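Local atomic coordinates of glycoside hydrolase family 31 (Trueperella pyogenes, PDB entry 5I0F), a protein that probably hydrolyses the cyclic glucan cycloalternan as a retaining glycoside hydrolase of family 31, working through a covalent glycosyl-enzyme intermediate. Residues H11-S16 / H206-L211; E76-A81 / R427-P432; E198-Q203 / H591-H596. One frame throughout, in Å; residues are numbered along the deposited sequence.

Interaction 1. Residues H11-S16 / H206-L211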
loop_
_atom_site.group_PDB
_atom_site.type_symbol
_atom_site.label_atom_id
_atom_site.label_comp_id
_atom_site.label_asym_id
_atom_site.label_seq_id
_atom_site.Cartn_x
_atom_site.Cartn_y
_atom_site.Cartn_z
ATOM N N HIS A 11 4.733 -12.408 9.513
ATOM C CA HIS A 11 3.842 -12.048 8.394
ATOM C C HIS A 11 2.514 -11.648 9.087
ATOM O O HIS A 11 2.042 -12.374 9.935
ATOM C CB HIS A 11 3.711 -13.271 7.472
ATOM C CG HIS A 11 2.888 -13.063 6.236
ATOM N ND1 HIS A 11 1.578 -12.666 6.285
ATOM C CD2 HIS A 11 3.143 -13.331 4.933
ATOM C CE1 HIS A 11 1.083 -12.591 5.059
ATOM N NE2 HIS A 11 2.013 -13.006 4.217
ATOM N N PRO A 12 1.910 -10.489 8.744
ATOM C CA PRO A 12 0.722 -10.081 9.532
ATOM C C PRO A 12 -0.519 -10.964 9.420
ATOM O O PRO A 12 -1.419 -10.850 10.251
ATOM C CB PRO A 12 0.429 -8.661 9.038
ATOM C CG PRO A 12 1.157 -8.525 7.741
ATOM C CD PRO A 12 2.370 -9.410 7.857
ATOM N N TYR A 13 -0.598 -11.800 8.387
ATOM C CA TYR A 13 -1.743 -12.659 8.157
ATOM C C TYR A 13 -1.440 -14.162 8.083
ATOM O O TYR A 13 -2.305 -14.933 7.709
ATOM C CB TYR A 13 -2.438 -12.204 6.867
ATOM C CG TYR A 13 -2.917 -10.766 6.891
ATOM C CD1 TYR A 13 -4.037 -10.377 7.646
ATOM C CD2 TYR A 13 -2.274 -9.782 6.128
ATOM C CE1 TYR A 13 -4.481 -9.055 7.653
ATOM C CE2 TYR A 13 -2.708 -8.468 6.129
ATOM C CZ TYR A 13 -3.800 -8.094 6.894
ATOM O OH TYR A 13 -4.193 -6.757 6.849
ATOM N N ALA A 14 -0.226 -14.582 8.438
ATOM C CA ALA A 14 0.147 -15.983 8.305
ATOM C C ALA A 14 1.041 -16.375 9.467
ATOM O O ALA A 14 1.740 -15.530 10.051
ATOM C CB ALA A 14 0.854 -16.242 6.993
ATOM N N ARG A 15 0.977 -17.660 9.796
ATOM C CA ARG A 15 1.830 -18.249 10.823
ATOM C C ARG A 15 2.913 -19.089 10.169
ATOM O O ARG A 15 2.655 -19.763 9.165
ATOM C CB ARG A 15 1.002 -19.128 11.758
ATOM C CG ARG A 15 -0.225 -18.430 12.340
ATOM C CD ARG A 15 -1.236 -19.435 12.860
ATOM N NE ARG A 15 -1.747 -20.309 11.803
ATOM C CZ ARG A 15 -2.190 -21.559 11.974
ATOM N NH1 ARG A 15 -2.628 -22.238 10.909
ATOM N NH2 ARG A 15 -2.195 -22.153 13.179
ATOM N N SER A 16 4.115 -19.046 10.741
ATOM C CA SER A 16 5.197 -19.969 10.385
ATOM C C SER A 16 5.116 -21.238 11.245
ATOM O O SER A 16 4.337 -21.316 12.202
ATOM C CB SER A 16 6.570 -19.281 10.514
ATOM O OG SER A 16 6.697 -18.541 11.706
ATOM N N HIS A 206 -9.274 -10.046 -0.962
ATOM C CA HIS A 206 -8.630 -10.437 0.304
ATOM C C HIS A 206 -8.820 -9.445 1.443
ATOM O O HIS A 206 -8.425 -9.734 2.576
ATOM C CB HIS A 206 -7.139 -10.677 0.067
ATOM C CG HIS A 206 -6.864 -11.857 -0.812
ATOM N ND1 HIS A 206 -6.610 -11.737 -2.159
ATOM C CD2 HIS A 206 -6.818 -13.185 -0.535
ATOM C CE1 HIS A 206 -6.415 -12.941 -2.681
ATOM N NE2 HIS A 206 -6.542 -13.835 -1.716
ATOM N N HIS A 207 -9.405 -8.280 1.159
ATOM C CA HIS A 207 -9.711 -7.261 2.200
ATOM C C HIS A 207 -8.452 -6.736 2.909
ATOM O O HIS A 207 -8.422 -6.580 4.131
ATOM C CB HIS A 207 -10.742 -7.819 3.220
ATOM C CG HIS A 207 -11.940 -8.438 2.571
ATOM N ND1 HIS A 207 -12.954 -7.688 2.018
ATOM C CD2 HIS A 207 -12.269 -9.734 2.355
ATOM C CE1 HIS A 207 -13.859 -8.492 1.490
ATOM N NE2 HIS A 207 -13.471 -9.740 1.687
ATOM N N ARG A 208 -7.424 -6.440 2.125
ATOM C CA ARG A 208 -6.152 -5.945 2.634
ATOM C C ARG A 208 -5.756 -4.717 1.826
ATOM O O ARG A 208 -6.393 -4.402 0.819
ATOM C CB ARG A 208 -5.092 -7.038 2.492
ATOM C CG ARG A 208 -5.344 -8.235 3.398
ATOM C CD ARG A 208 -4.524 -9.427 2.937
ATOM N NE ARG A 208 -4.814 -10.616 3.702
ATOM C CZ ARG A 208 -4.648 -11.875 3.279
ATOM N NH1 ARG A 208 -4.204 -12.174 2.054
ATOM N NH2 ARG A 208 -4.951 -12.864 4.104
ATOM N N THR A 209 -4.729 -4.019 2.283
ATOM C CA THR A 209 -4.297 -2.797 1.614
ATOM C C THR A 209 -2.824 -2.468 1.918
ATOM O O THR A 209 -2.278 -2.819 2.994
ATOM C CB THR A 209 -5.226 -1.603 2.012
ATOM O OG1 THR A 209 -4.819 -0.413 1.331
ATOM C CG2 THR A 209 -5.207 -1.340 3.496
ATOM N N TYR A 210 -2.228 -1.770 0.961
ATOM C CA TYR A 210 -0.931 -1.158 1.082
ATOM C C TYR A 210 -0.934 0.116 1.935
ATOM O O TYR A 210 0.126 0.528 2.431
ATOM C CB TYR A 210 -0.400 -0.705 -0.278
ATOM C CG TYR A 210 -0.360 -1.684 -1.423
ATOM C CD1 TYR A 210 0.744 -2.509 -1.633
ATOM C CD2 TYR A 210 -1.389 -1.711 -2.361
ATOM C CE1 TYR A 210 0.800 -3.383 -2.732
ATOM C CE2 TYR A 210 -1.342 -2.564 -3.461
ATOM C CZ TYR A 210 -0.257 -3.409 -3.641
ATOM O OH TYR A 210 -0.178 -4.243 -4.757
ATOM N N LEU A 211 -2.099 0.751 2.056
ATOM C CA LEU A 211 -2.215 2.109 2.596
ATOM C C LEU A 211 -3.389 2.211 3.585
ATOM O O LEU A 211 -4.410 2.892 3.314
ATOM C CB LEU A 211 -2.385 3.091 1.434
ATOM C CG LEU A 211 -1.745 4.467 1.572
ATOM C CD1 LEU A 211 -2.032 5.309 0.329
ATOM C CD2 LEU A 211 -2.226 5.190 2.811
HETATM O O HOH W 1 -3.547 -4.873 4.969
#

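Interaction 2. Residues E76-A81 / R427-P432. With CA (calcium ion), chain H; GLC (alpha-D-glucopyranose), chain B; GLC (alpha-D-glucopyranose), chain C; BGC (beta-D-glucopyranose), chain D.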
loop_
_atom_site.group_PDB
_atom_site.type_symbol
_atom_site.label_atom_id
_atom_site.label_comp_id
_atom_site.label_asym_id
_atom_site.label_seq_id
_atom_site.Cartn_x
_atom_site.Cartn_y
_atom_site.Cartn_z
ATOM N N GLU A 76 -1.696 -16.052 -3.372
ATOM C CA GLU A 76 -2.229 -16.832 -4.491
ATOM C C GLU A 76 -1.921 -16.213 -5.858
ATOM O O GLU A 76 -1.860 -16.930 -6.871
ATOM C CB GLU A 76 -3.747 -17.030 -4.328
ATOM C CG GLU A 76 -4.188 -17.699 -3.019
ATOM C CD GLU A 76 -3.833 -19.185 -2.907
ATOM O OE1 GLU A 76 -3.640 -19.889 -3.929
ATOM O OE2 GLU A 76 -3.776 -19.670 -1.760
ATOM N N GLY A 77 -1.724 -14.895 -5.909
ATOM C CA GLY A 77 -1.250 -14.246 -7.135
ATOM C C GLY A 77 0.136 -14.691 -7.610
ATOM O O GLY A 77 0.427 -14.594 -8.804
ATOM N N HIS A 78 0.984 -15.168 -6.680
ATOM C CA HIS A 78 2.329 -15.689 -7.002
ATOM C C HIS A 78 2.369 -17.215 -7.109
ATOM O O HIS A 78 3.458 -17.788 -7.111
ATOM C CB HIS A 78 3.367 -15.242 -5.956
ATOM C CG HIS A 78 3.804 -13.819 -6.104
ATOM N ND1 HIS A 78 4.489 -13.365 -7.215
ATOM C CD2 HIS A 78 3.673 -12.755 -5.274
ATOM C CE1 HIS A 78 4.759 -12.080 -7.059
ATOM N NE2 HIS A 78 4.276 -11.685 -5.892
ATOM N N LEU A 79 1.204 -17.875 -7.167
ATOM C CA LEU A 79 1.140 -19.336 -7.062
ATOM C C LEU A 79 0.271 -19.973 -8.134
ATOM O O LEU A 79 -0.868 -19.562 -8.361
ATOM C CB LEU A 79 0.641 -19.754 -5.675
ATOM C CG LEU A 79 1.687 -19.549 -4.557
ATOM C CD1 LEU A 79 1.022 -19.542 -3.190
ATOM C CD2 LEU A 79 2.795 -20.606 -4.609
ATOM N N ALA A 80 0.827 -20.993 -8.780
ATOM C CA ALA A 80 0.079 -21.855 -9.679
ATOM C C ALA A 80 0.769 -23.212 -9.737
ATOM O O ALA A 80 1.997 -23.300 -9.672
ATOM C CB ALA A 80 -0.000 -21.243 -11.063
ATOM N N ALA A 81 -0.032 -24.262 -9.885
ATOM C CA ALA A 81 0.482 -25.627 -10.137
ATOM C C ALA A 81 1.471 -25.710 -11.320
ATOM O O ALA A 81 2.386 -26.558 -11.336
ATOM C CB ALA A 81 -0.679 -26.572 -10.362
ATOM N N ARG A 427 12.339 -10.400 5.387
ATOM C CA ARG A 427 11.638 -11.675 5.558
ATOM C C ARG A 427 10.626 -11.991 4.466
ATOM O O ARG A 427 10.096 -13.093 4.425
ATOM C CB ARG A 427 10.940 -11.716 6.920
ATOM C CG ARG A 427 11.935 -11.676 8.084
ATOM C CD ARG A 427 11.214 -11.636 9.419
ATOM N NE ARG A 427 12.103 -11.278 10.533
ATOM C CZ ARG A 427 11.717 -11.152 11.801
ATOM N NH1 ARG A 427 10.459 -11.391 12.164
ATOM N NH2 ARG A 427 12.610 -10.808 12.727
ATOM N N GLY A 428 10.355 -11.010 3.613
ATOM C CA GLY A 428 9.395 -11.135 2.556
ATOM C C GLY A 428 9.913 -11.946 1.390
ATOM O O GLY A 428 11.066 -12.390 1.352
ATOM N N TRP A 429 9.026 -12.096 0.419
ATOM C CA TRP A 429 9.272 -12.924 -0.755
ATOM C C TRP A 429 9.985 -12.118 -1.856
ATOM O O TRP A 429 10.777 -12.672 -2.597
ATOM C CB TRP A 429 7.940 -13.517 -1.279
ATOM C CG TRP A 429 6.869 -12.485 -1.563
ATOM C CD1 TRP A 429 6.681 -11.801 -2.730
ATOM C CD2 TRP A 429 5.858 -12.008 -0.648
ATOM N NE1 TRP A 429 5.608 -10.921 -2.602
ATOM C CE2 TRP A 429 5.081 -11.037 -1.345
ATOM C CE3 TRP A 429 5.529 -12.311 0.684
ATOM C CZ2 TRP A 429 4.004 -10.354 -0.750
ATOM C CZ3 TRP A 429 4.429 -11.638 1.277
ATOM C CH2 TRP A 429 3.691 -10.667 0.553
ATOM N N TRP A 430 9.718 -10.816 -1.939
ATOM C CA TRP A 430 10.321 -9.943 -2.966
ATOM C C TRP A 430 11.582 -9.310 -2.389
ATOM O O TRP A 430 11.527 -8.729 -1.307
ATOM C CB TRP A 430 9.304 -8.868 -3.318
ATOM C CG TRP A 430 9.534 -8.052 -4.555
ATOM C CD1 TRP A 430 9.960 -8.486 -5.778
ATOM C CD2 TRP A 430 9.252 -6.657 -4.694
ATOM N NE1 TRP A 430 10.000 -7.429 -6.661
ATOM C CE2 TRP A 430 9.571 -6.296 -6.025
ATOM C CE3 TRP A 430 8.784 -5.672 -3.816
ATOM C CZ2 TRP A 430 9.424 -4.991 -6.503
ATOM C CZ3 TRP A 430 8.624 -4.377 -4.286
ATOM C CH2 TRP A 430 8.951 -4.043 -5.620
ATOM N N PHE A 431 12.698 -9.403 -3.110
ATOM C CA PHE A 431 14.013 -8.951 -2.623
ATOM C C PHE A 431 14.317 -9.648 -1.285
ATOM O O PHE A 431 14.592 -8.985 -0.287
ATOM C CB PHE A 431 14.082 -7.419 -2.453
ATOM C CG PHE A 431 14.156 -6.638 -3.747
ATOM C CD1 PHE A 431 13.093 -6.619 -4.646
ATOM C CD2 PHE A 431 15.272 -5.851 -4.031
ATOM C CE1 PHE A 431 13.158 -5.878 -5.826
ATOM C CE2 PHE A 431 15.341 -5.099 -5.204
ATOM C CZ PHE A 431 14.294 -5.135 -6.117
ATOM N N PRO A 432 14.256 -10.993 -1.271
ATOM C CA PRO A 432 14.440 -11.729 -0.017
ATOM C C PRO A 432 15.839 -11.494 0.595
ATOM O O PRO A 432 16.832 -11.392 -0.138
ATOM C CB PRO A 432 14.237 -13.197 -0.439
ATOM C CG PRO A 432 14.598 -13.241 -1.877
ATOM C CD PRO A 432 14.211 -11.900 -2.438
HETATM CA CA CA H . -3.001 -18.430 -8.307
HETATM C C1 GLC B . 5.860 -8.711 -8.801
HETATM C C2 GLC B . 5.230 -7.330 -8.997
HETATM C C3 GLC B . 5.817 -6.328 -8.011
HETATM C C4 GLC B . 5.614 -6.835 -6.592
HETATM C C5 GLC B . 6.307 -8.196 -6.486
HETATM C C6 GLC B . 6.203 -8.813 -5.101
HETATM O O2 GLC B . 5.429 -6.903 -10.347
HETATM O O3 GLC B . 5.171 -5.056 -8.182
HETATM O O4 GLC B . 6.142 -5.887 -5.641
HETATM O O5 GLC B . 5.750 -9.124 -7.436
HETATM O O6 GLC B . 4.872 -9.267 -4.812
HETATM C C1 GLC C . 5.608 -12.614 -10.688
HETATM C C2 GLC C . 5.215 -12.065 -12.056
HETATM C C3 GLC C . 6.387 -11.316 -12.689
HETATM C C4 GLC C . 6.919 -10.235 -11.746
HETATM C C5 GLC C . 7.294 -10.889 -10.409
HETATM C C6 GLC C . 7.867 -9.954 -9.339
HETATM O O1 GLC C . 6.607 -13.630 -10.841
HETATM O O2 GLC C . 4.809 -13.145 -12.909
HETATM O O3 GLC C . 5.949 -10.762 -13.932
HETATM O O4 GLC C . 8.064 -9.582 -12.306
HETATM O O5 GLC C . 6.128 -11.556 -9.881
HETATM O O6 GLC C . 7.221 -8.668 -9.289
HETATM C C2 BGC D . 5.256 -2.046 -8.516
HETATM C C3 BGC D . 5.097 -2.244 -10.034
HETATM C C4 BGC D . 6.477 -2.264 -10.685
HETATM C C5 BGC D . 7.377 -3.325 -10.034
HETATM C C6 BGC D . 8.795 -3.172 -10.569
HETATM C C1 BGC D . 6.652 -2.268 -7.878
HETATM O O2 BGC D . 4.094 -2.198 -7.675
HETATM O O3 BGC D . 4.276 -1.210 -10.585
HETATM O O4 BGC D . 6.360 -2.519 -12.098
HETATM O O5 BGC D . 7.408 -3.268 -8.585
HETATM O O6 BGC D . 9.612 -4.275 -10.162
HETATM O O HOH W 2 -3.260 -20.063 -6.640
HETATM O O HOH W 3 -1.956 -17.882 -10.378
HETATM O O HOH W 4 -4.043 -16.255 -9.297
#

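Interaction 3. Residues E198-Q203 / H591-H596. With GLC (alpha-D-glucopyranose), chain B; GLC (alpha-D-glucopyranose), chain C; BGC (beta-D-glucopyranose), chain D.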
loop_
_atom_site.group_PDB
_atom_site.type_symbol
_atom_site.label_atom_id
_atom_site.label_comp_id
_atom_site.label_asym_id
_atom_site.label_seq_id
_atom_site.Cartn_x
_atom_site.Cartn_y
_atom_site.Cartn_z
ATOM N N GLU A 198 1.797 -5.878 1.735
ATOM C CA GLU A 198 1.837 -6.047 0.291
ATOM C C GLU A 198 0.992 -7.242 -0.165
ATOM O O GLU A 198 1.463 -8.377 -0.169
ATOM C CB GLU A 198 3.263 -6.189 -0.242
ATOM C CG GLU A 198 3.263 -6.059 -1.761
ATOM C CD GLU A 198 4.249 -6.943 -2.503
ATOM O OE1 GLU A 198 5.359 -7.217 -1.993
ATOM O OE2 GLU A 198 3.905 -7.312 -3.651
ATOM N N GLN A 199 -0.258 -6.969 -0.539
ATOM C CA GLN A 199 -1.137 -7.964 -1.147
ATOM C C GLN A 199 -0.984 -7.848 -2.646
ATOM O O GLN A 199 -1.427 -6.839 -3.241
ATOM C CB GLN A 199 -2.593 -7.751 -0.707
ATOM C CG GLN A 199 -3.616 -8.646 -1.386
ATOM C CD GLN A 199 -3.322 -10.108 -1.243
ATOM O OE1 GLN A 199 -3.086 -10.601 -0.140
ATOM N NE2 GLN A 199 -3.319 -10.817 -2.351
ATOM N N TYR A 200 -0.343 -8.855 -3.252
ATOM C CA TYR A 200 -0.052 -8.834 -4.682
ATOM C C TYR A 200 -1.310 -9.278 -5.420
ATOM O O TYR A 200 -1.627 -10.454 -5.452
ATOM C CB TYR A 200 1.162 -9.700 -5.053
ATOM C CG TYR A 200 1.421 -9.859 -6.553
ATOM C CD1 TYR A 200 1.716 -8.760 -7.367
ATOM C CD2 TYR A 200 1.388 -11.114 -7.153
ATOM C CE1 TYR A 200 1.951 -8.914 -8.738
ATOM C CE2 TYR A 200 1.632 -11.279 -8.511
ATOM C CZ TYR A 200 1.904 -10.179 -9.307
ATOM O OH TYR A 200 2.157 -10.345 -10.653
ATOM N N LYS A 201 -2.012 -8.291 -5.972
ATOM C CA LYS A 201 -3.262 -8.451 -6.727
ATOM C C LYS A 201 -4.437 -8.870 -5.843
ATOM O O LYS A 201 -4.257 -9.363 -4.716
ATOM C CB LYS A 201 -3.073 -9.371 -7.965
ATOM C CG LYS A 201 -1.847 -8.965 -8.804
ATOM C CD LYS A 201 -1.742 -9.624 -10.174
ATOM C CE LYS A 201 -1.721 -11.132 -10.104
ATOM N NZ LYS A 201 -1.571 -11.743 -11.457
ATOM N N ALA A 202 -5.643 -8.653 -6.370
ATOM C CA ALA A 202 -6.904 -9.021 -5.710
ATOM C C ALA A 202 -7.011 -8.482 -4.274
ATOM O O ALA A 202 -7.445 -9.190 -3.356
ATOM C CB ALA A 202 -7.061 -10.543 -5.722
ATOM N N GLN A 203 -6.635 -7.217 -4.076
ATOM C CA GLN A 203 -6.677 -6.612 -2.741
ATOM C C GLN A 203 -8.116 -6.576 -2.189
ATOM O O GLN A 203 -8.329 -6.766 -0.977
ATOM C CB GLN A 203 -6.110 -5.204 -2.756
ATOM C CG GLN A 203 -4.617 -5.102 -3.132
ATOM C CD GLN A 203 -4.346 -5.038 -4.645
ATOM O OE1 GLN A 203 -5.248 -4.775 -5.444
ATOM N NE2 GLN A 203 -3.088 -5.233 -5.034
ATOM N N HIS A 591 0.531 1.464 -17.410
ATOM C CA HIS A 591 1.708 0.744 -16.917
ATOM C C HIS A 591 1.624 -0.738 -17.291
ATOM O O HIS A 591 0.539 -1.270 -17.521
ATOM C CB HIS A 591 1.817 0.951 -15.393
ATOM C CG HIS A 591 3.005 0.301 -14.747
ATOM N ND1 HIS A 591 4.280 0.397 -15.254
ATOM C CD2 HIS A 591 3.117 -0.398 -13.590
ATOM C CE1 HIS A 591 5.114 -0.282 -14.478
ATOM N NE2 HIS A 591 4.431 -0.766 -13.452
ATOM N N SER A 592 2.770 -1.393 -17.350
ATOM C CA SER A 592 2.833 -2.835 -17.586
ATOM C C SER A 592 3.918 -3.527 -16.764
ATOM O O SER A 592 5.051 -3.033 -16.611
ATOM C CB SER A 592 3.062 -3.137 -19.066
ATOM O OG SER A 592 4.268 -2.557 -19.556
ATOM N N GLU A 593 3.562 -4.698 -16.275
ATOM C CA GLU A 593 4.459 -5.514 -15.463
ATOM C C GLU A 593 5.546 -6.188 -16.309
ATOM O O GLU A 593 5.331 -6.517 -17.471
ATOM C CB GLU A 593 3.623 -6.592 -14.748
ATOM C CG GLU A 593 4.380 -7.414 -13.707
ATOM C CD GLU A 593 3.465 -8.367 -12.955
ATOM O OE1 GLU A 593 2.601 -8.996 -13.581
ATOM O OE2 GLU A 593 3.605 -8.492 -11.722
ATOM N N PHE A 594 6.698 -6.413 -15.681
ATOM C CA PHE A 594 7.807 -7.204 -16.214
ATOM C C PHE A 594 7.304 -8.558 -16.694
ATOM O O PHE A 594 6.502 -9.189 -16.010
ATOM C CB PHE A 594 8.856 -7.451 -15.114
ATOM C CG PHE A 594 10.115 -8.126 -15.595
ATOM C CD1 PHE A 594 10.903 -7.552 -16.595
ATOM C CD2 PHE A 594 10.546 -9.310 -15.004
ATOM C CE1 PHE A 594 12.071 -8.168 -17.033
ATOM C CE2 PHE A 594 11.724 -9.930 -15.428
ATOM C CZ PHE A 594 12.490 -9.354 -16.432
ATOM N N HIS A 595 7.809 -8.988 -17.843
ATOM C CA HIS A 595 7.418 -10.252 -18.504
ATOM C C HIS A 595 8.652 -10.933 -19.168
ATOM O O HIS A 595 8.517 -11.683 -20.153
ATOM C CB HIS A 595 6.319 -9.883 -19.505
ATOM C CG HIS A 595 5.744 -11.031 -20.269
ATOM N ND1 HIS A 595 5.583 -10.990 -21.640
ATOM C CD2 HIS A 595 5.267 -12.232 -19.863
ATOM C CE1 HIS A 595 5.033 -12.120 -22.041
ATOM N NE2 HIS A 595 4.844 -12.894 -20.986
ATOM N N HIS A 596 9.853 -10.681 -18.617
ATOM C CA HIS A 596 11.119 -11.254 -19.109
ATOM C C HIS A 596 11.377 -10.996 -20.595
ATOM O O HIS A 596 12.037 -11.788 -21.262
ATOM C CB HIS A 596 11.176 -12.776 -18.795
ATOM C CG HIS A 596 11.165 -13.091 -17.335
ATOM N ND1 HIS A 596 12.324 -13.203 -16.590
ATOM C CD2 HIS A 596 10.144 -13.318 -16.475
ATOM C CE1 HIS A 596 12.017 -13.471 -15.334
ATOM N NE2 HIS A 596 10.701 -13.542 -15.237
HETATM C C1 GLC B . 5.860 -8.711 -8.801
HETATM C C2 GLC B . 5.230 -7.330 -8.997
HETATM C C3 GLC B . 5.817 -6.328 -8.011
HETATM C C4 GLC B . 5.614 -6.835 -6.592
HETATM C C5 GLC B . 6.307 -8.196 -6.486
HETATM C C6 GLC B . 6.203 -8.813 -5.101
HETATM O O2 GLC B . 5.429 -6.903 -10.347
HETATM O O3 GLC B . 5.171 -5.056 -8.182
HETATM O O4 GLC B . 6.142 -5.887 -5.641
HETATM O O5 GLC B . 5.750 -9.124 -7.436
HETATM O O6 GLC B . 4.872 -9.267 -4.812
HETATM C C1 GLC C . 5.608 -12.614 -10.688
HETATM C C2 GLC C . 5.215 -12.065 -12.056
HETATM C C3 GLC C . 6.387 -11.316 -12.689
HETATM C C4 GLC C . 6.919 -10.235 -11.746
HETATM C C5 GLC C . 7.294 -10.889 -10.409
HETATM C C6 GLC C . 7.867 -9.954 -9.339
HETATM O O1 GLC C . 6.607 -13.630 -10.841
HETATM O O2 GLC C . 4.809 -13.145 -12.909
HETATM O O3 GLC C . 5.949 -10.762 -13.932
HETATM O O4 GLC C . 8.064 -9.582 -12.306
HETATM O O5 GLC C . 6.128 -11.556 -9.881
HETATM O O6 GLC C . 7.221 -8.668 -9.289
HETATM C C2 BGC D . 5.256 -2.046 -8.516
HETATM C C3 BGC D . 5.097 -2.244 -10.034
HETATM C C4 BGC D . 6.477 -2.264 -10.685
HETATM C C5 BGC D . 7.377 -3.325 -10.034
HETATM C C6 BGC D . 8.795 -3.172 -10.569
HETATM C C1 BGC D . 6.652 -2.268 -7.878
HETATM O O2 BGC D . 4.094 -2.198 -7.675
HETATM O O3 BGC D . 4.276 -1.210 -10.585
HETATM O O4 BGC D . 6.360 -2.519 -12.098
HETATM O O5 BGC D . 7.408 -3.268 -8.585
HETATM O O6 BGC D . 9.612 -4.275 -10.162
#

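Interaction 1. Residues H11-S16 / H206-L211
R208 lies lengthwise over one face of the Y13 ring, the two side chains running past each other in opposite directions. Its CD stands 4.1 Å from the centroid of the Y13 ring in a CH-pi contact over the face, and the guanidinium carbon CZ makes an off-centre cation-pi contact at 4.5 Å from the same centroid. NE of R208 and CD2 of Y13 are nearest, 3.6 Å apart, and the ring and guanidinium planes are inclined by 34°. R208 reaches this position because its chain is extended from CG to NE (chi3 -175°), which carries the methylenes over the phenol end and the charged group toward CB. P12 CB lies toward the rim of the opposite face. The type I turn from H11 to A14 is braced by the backbone N of Y13, which donates to ND1 of H11 in the imidazole plane at 3.1 Å. Water 1 donates to Y13 OH (2.7 Å) and accepts from the backbone N of T209. Y13 OH and R208 NH1 have hydrogen-bond partners in D193 and Q199, so the contact itself, between the N-terminal domain and the 206-211 loop, rests on dispersion and cation-pi attraction.

Interaction 2. Residues E76-A81 / R427-P432
H78 and W429 approach each other with their ring nitrogens, NE2 of H78 lying 3.6 Å from NE1 of W429, yet no hydrogen bond joins them. Both are donors, and they converge on one sugar oxygen. The rings themselves meet obliquely, with planes at 59°. A loop of the N-terminal domain and a loop of the TIM-barrel domain together form this wall of the glycan pocket.

The hydrogen bonds are nearly straight: H78 NE2 donates to O6 of the chain B glucose at 2.7 Å, and W429 NE1 reaches the same O6 at 2.9 Å (171°). In W429, CG sits between the backbone N and the carbonyl carbon (chi1 55°), a rotamer that brings the indole N-H edge to the sugar, with O6 near the ring plane. The chain C glucose approaches the H78 edge too, its O5 being 3.2 Å from CE1 of H78.

Packing against carbohydrate falls mainly to W430. One indole face receives the chain B glucose, O4 of which is 3.2 Å from CZ3 of W430, while F431 CD1 backs the other face.

Metal coordination shapes the 76-81 loop. The carbonyl oxygens of E76 and L79 each bind the calcium ion at 2.4 Å, three waters add further ligands, and E76 OE1 accepts from one of these, water 2. The ion therefore ties together the backbone on both sides of H78.

Because two N-H groups, one from each domain, grip O6, that oxygen is held as an acceptor and is left to act as donor to an acidic partner. The sugar hydroxyl thus bridges two donors that cannot bond each other.

Interaction 3. Residues E198-Q203 / H591-H596
Y200 OH donates to E593 OE2 at 2.6 Å across the sugar-binding cleft at the C-terminal end of the family 31 TIM barrel, where the 591-596 loop follows barrel strand 587-590. The two side chains come from opposite directions, and the phenol uses the syn lone pair of OE2. Ring and carboxylate planes stand 46° apart. The same OE2 also accepts from O2 of the chain B glucose at 2.8 Å, so one carboxylate oxygen joins the tyrosine to the ligand. E593 reaches both by an extended chain beyond CG (chi2 175°).

Around this pair the sugars are held at several points. E198 OE2 takes a very short bond of 2.5 Å from O6 of the chain B glucose, along with a weak one from O4. O5 of the same glucose lies over one face of the Y200 ring, toward the rim. The backbone O of F594 accepts from O3 of the chain C glucose, and the F594 ring turns its edge toward O4 of that residue. From the same loop, H591 NE2 donates to O4 of the beta-glucose at 2.9 Å, and it also shares a hydrogen bond with O3.

A second shell sets these groups. CG of K201 lies 3.7 Å above the Y200 ring plane, over its centre, on the face opposite the sugar. The H78 ring stacks with Y200 as well. S566 bonds the other oxygen of E593, OE1, and the ring of H591 meets F565. Farther back, the 198-203 loop is braced: Q203 NE2 donates to Q199 O and also to D532 O, and Q199 NE2 donates to K201 O at 2.9 Å, nearly in line with the carbonyl bond.

Overall arrangement
Interactions 2 and 3 line the same glycan pocket, their centres 11 Å apart, and both touch the chain B and chain C glucoses and the beta-glucose. They also meet directly: NE2 of H78 is 3.2 Å from CD2 of Y200, and CZ2 of W429 is 3.3 Å from O of E198. Interaction 1 lies outside the pocket, the side chain of R208 being about 12 Å from a bound glucose, but it is connected to both. Its R208 N probably hydrogen-bonds O of Q203 (3.2 Å), and H11 NE2 packs on CZ3 of W429 at 4.0 Å. Interaction 2 joins the N-terminal domain to the barrel, interaction 3 joins the 198-203 loop to it, and interaction 1 ties the N-terminal domain to the neighbouring 206-211 loop.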